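MerB2 (Bacillus megaterium, PDB 5C17) probably acts as an organomercurial lyase, cleaving carbon-mercury bonds, and binds the mercury(II) ion. Local coordinates at residues W101-T106 with I168-S173. Numbering follows the deposited sequence. Where two conformers were deposited one is given.
With HG (mercury (II) ion), chain B.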
loop_
_atom_site.group_PDB
_atom_site.type_symbol
_atom_site.label_atom_id
_atom_site.label_comp_id
_atom_site.label_asym_id
_atom_site.label_seq_id
_atom_site.Cartn_x
_atom_site.Cartn_y
_atom_site.Cartn_z
ATOM N N TRP A 101 2.003 -4.036 -0.954
ATOM C CA TRP A 101 0.827 -4.835 -1.294
ATOM C C TRP A 101 0.415 -4.728 -2.765
ATOM O O TRP A 101 -0.248 -5.629 -3.264
ATOM C CB TRP A 101 -0.358 -4.461 -0.422
ATOM C CG TRP A 101 -0.194 -4.829 1.021
ATOM C CD1 TRP A 101 0.752 -5.642 1.564
ATOM C CD2 TRP A 101 -1.013 -4.391 2.100
ATOM N NE1 TRP A 101 0.577 -5.735 2.928
ATOM C CE2 TRP A 101 -0.510 -4.984 3.279
ATOM C CE3 TRP A 101 -2.139 -3.574 2.190
ATOM C CZ2 TRP A 101 -1.074 -4.745 4.519
ATOM C CZ3 TRP A 101 -2.704 -3.348 3.424
ATOM C CH2 TRP A 101 -2.175 -3.933 4.572
ATOM N N CYS A 102 0.766 -3.637 -3.443
ATOM C CA CYS A 102 0.396 -3.459 -4.842
ATOM C C CYS A 102 1.304 -2.431 -5.503
ATOM O O CYS A 102 2.125 -1.778 -4.860
ATOM C CB CYS A 102 -1.068 -3.025 -4.974
ATOM S SG CYS A 102 -1.363 -1.308 -4.485
ATOM N N ALA A 103 1.106 -2.265 -6.800
ATOM C CA ALA A 103 1.902 -1.337 -7.598
ATOM C C ALA A 103 1.785 0.098 -7.099
ATOM O O ALA A 103 2.766 0.835 -7.052
ATOM C CB ALA A 103 1.467 -1.412 -9.034
ATOM N N ILE A 104 0.579 0.521 -6.764
ATOM C CA ILE A 104 0.418 1.894 -6.286
ATOM C C ILE A 104 1.213 2.090 -4.999
ATOM O O ILE A 104 1.892 3.113 -4.846
ATOM C CB ILE A 104 -1.054 2.265 -6.082
ATOM C CG1 ILE A 104 -1.768 2.328 -7.441
ATOM C CG2 ILE A 104 -1.166 3.594 -5.363
ATOM C CD1 ILE A 104 -3.270 2.513 -7.334
ATOM N N SER A 105 1.132 1.126 -4.080
ATOM C CA SER A 105 1.815 1.218 -2.804
ATOM C C SER A 105 3.317 1.397 -2.986
ATOM O O SER A 105 3.957 2.118 -2.230
ATOM C CB SER A 105 1.536 -0.024 -1.940
ATOM O OG SER A 105 0.166 -0.109 -1.590
ATOM N N THR A 106 3.897 0.716 -3.985
ATOM C CA THR A 106 5.351 0.831 -4.195
ATOM C C THR A 106 5.809 2.279 -4.324
ATOM O O THR A 106 6.913 2.627 -3.912
ATOM C CB THR A 106 5.894 0.048 -5.444
ATOM O OG1 THR A 106 5.392 0.582 -6.676
ATOM C CG2 THR A 106 5.598 -1.433 -5.346
ATOM N N ILE A 168 -5.129 -4.316 -8.370
ATOM C CA ILE A 168 -4.252 -3.290 -8.888
ATOM C C ILE A 168 -2.994 -3.996 -9.399
ATOM O O ILE A 168 -2.526 -4.875 -8.781
ATOM C CB ILE A 168 -3.912 -2.289 -7.777
ATOM C CG1 ILE A 168 -5.166 -1.498 -7.366
ATOM C CG2 ILE A 168 -2.706 -1.416 -8.141
ATOM C CD1 ILE A 168 -5.041 -0.776 -6.050
ATOM N N HIS A 169 -2.512 -3.548 -10.548
ATOM C CA HIS A 169 -1.384 -4.174 -11.202
ATOM C C HIS A 169 -0.449 -3.194 -11.898
ATOM O O HIS A 169 -0.796 -2.110 -12.274
ATOM C CB HIS A 169 -1.915 -5.110 -12.311
ATOM C CG HIS A 169 -2.961 -6.069 -11.860
ATOM N ND1 HIS A 169 -2.718 -7.062 -10.944
ATOM C CD2 HIS A 169 -4.249 -6.185 -12.220
ATOM C CE1 HIS A 169 -3.828 -7.737 -10.750
ATOM N NE2 HIS A 169 -4.768 -7.215 -11.500
ATOM N N TYR A 170 0.783 -3.653 -12.036
ATOM C CA TYR A 170 1.771 -3.063 -12.928
ATOM C C TYR A 170 1.589 -3.786 -14.268
ATOM O O TYR A 170 1.387 -4.956 -14.324
ATOM C CB TYR A 170 3.226 -3.290 -12.491
ATOM C CG TYR A 170 3.879 -2.190 -11.640
ATOM C CD1 TYR A 170 4.015 -0.896 -12.089
ATOM C CD2 TYR A 170 4.404 -2.487 -10.407
ATOM C CE1 TYR A 170 4.635 0.048 -11.341
ATOM C CE2 TYR A 170 5.011 -1.527 -9.640
ATOM C CZ TYR A 170 5.120 -0.248 -10.111
ATOM O OH TYR A 170 5.722 0.744 -9.421
ATOM N N PHE A 171 1.692 -3.020 -15.334
ATOM C CA PHE A 171 1.747 -3.531 -16.694
ATOM C C PHE A 171 2.988 -2.941 -17.385
ATOM O O PHE A 171 3.325 -1.780 -17.233
ATOM C CB PHE A 171 0.476 -3.298 -17.529
ATOM C CG PHE A 171 -0.670 -4.164 -17.102
ATOM C CD1 PHE A 171 -0.647 -5.520 -17.341
ATOM C CD2 PHE A 171 -1.748 -3.644 -16.400
ATOM C CE1 PHE A 171 -1.658 -6.325 -16.907
ATOM C CE2 PHE A 171 -2.790 -4.459 -15.978
ATOM C CZ PHE A 171 -2.730 -5.802 -16.241
ATOM N N SER A 172 3.636 -3.757 -18.198
ATOM C CA SER A 172 4.826 -3.336 -18.921
ATOM C C SER A 172 4.553 -2.263 -19.969
ATOM O O SER A 172 5.469 -1.573 -20.376
ATOM C CB SER A 172 5.443 -4.556 -19.601
ATOM O OG SER A 172 4.469 -5.308 -20.298
ATOM N N SER A 173 3.301 -2.159 -20.413
ATOM C CA SER A 173 2.871 -1.160 -21.384
ATOM C C SER A 173 1.361 -1.096 -21.378
ATOM O O SER A 173 0.694 -2.021 -20.912
ATOM C CB SER A 173 3.334 -1.516 -22.800
ATOM O OG SER A 173 2.649 -2.669 -23.258
HETATM HG HG HG B . -2.751 -1.253 -2.562
HETATM O O HOH W 1 0.071 -4.583 -7.995
HETATM O O HOH W 2 -2.433 -0.442 -0.255
#
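Ile168 packs its CG2 methyl against Cys102, the N-cap residue of helix 103-113 and a ligand of the mercury ion in the MerB active site; the contact illustrates how a helix start that carries a metal ligand can be seated on a neighbouring edge strand. The methyl lies 3.9 Å from Cys102 SG and meets CG1 of Ile104 as well, the two isoleucine side chains crossing at about a right angle. With CG2 anti to its backbone N and CG1 beside it (chi1 -67°), Ile168 sends both branches to this cluster, its CD1 reaching Ile104 CD1. Its carbonyl also serves the helix start: a water accepts from Ala103 N at 2.8 Å and donates to Ile168 O, joining the backbones where no direct bond does.

The sulfur thus backed by Ile168 has two tasks. Cys102 SG binds mercury at 2.4 Å, with Cys165 as the other protein ligand, and accepts the capping bond from Ser105 N at 3.5 Å, a usual length for a sulfur acceptor, and fairly straight (163° at the hydrogen). Cap and metal together fix the position of the sulfur.

His169 leaves the strand away from the helix, and its ring meets that of Trp180, while its carbonyl carbon C comes within 3.9 Å of Ala103 CB. Tyr170 then closes the contact, laying one ring face against that methyl, which sits 3.6 Å from the ring centroid in a CH-pi contact, 18° off the normal. Past the methyl, the phenol oxygen reaches Thr106, further along the same turn, and Ile119 of strand 117-122 touches both Tyr170 and Thr106. A short relay finishes the join: Tyr170 OH donates to Thr106 OG1 at 2.8 Å, and Thr106 OG1 in turn donates to Ala103 O at 2.7 Å.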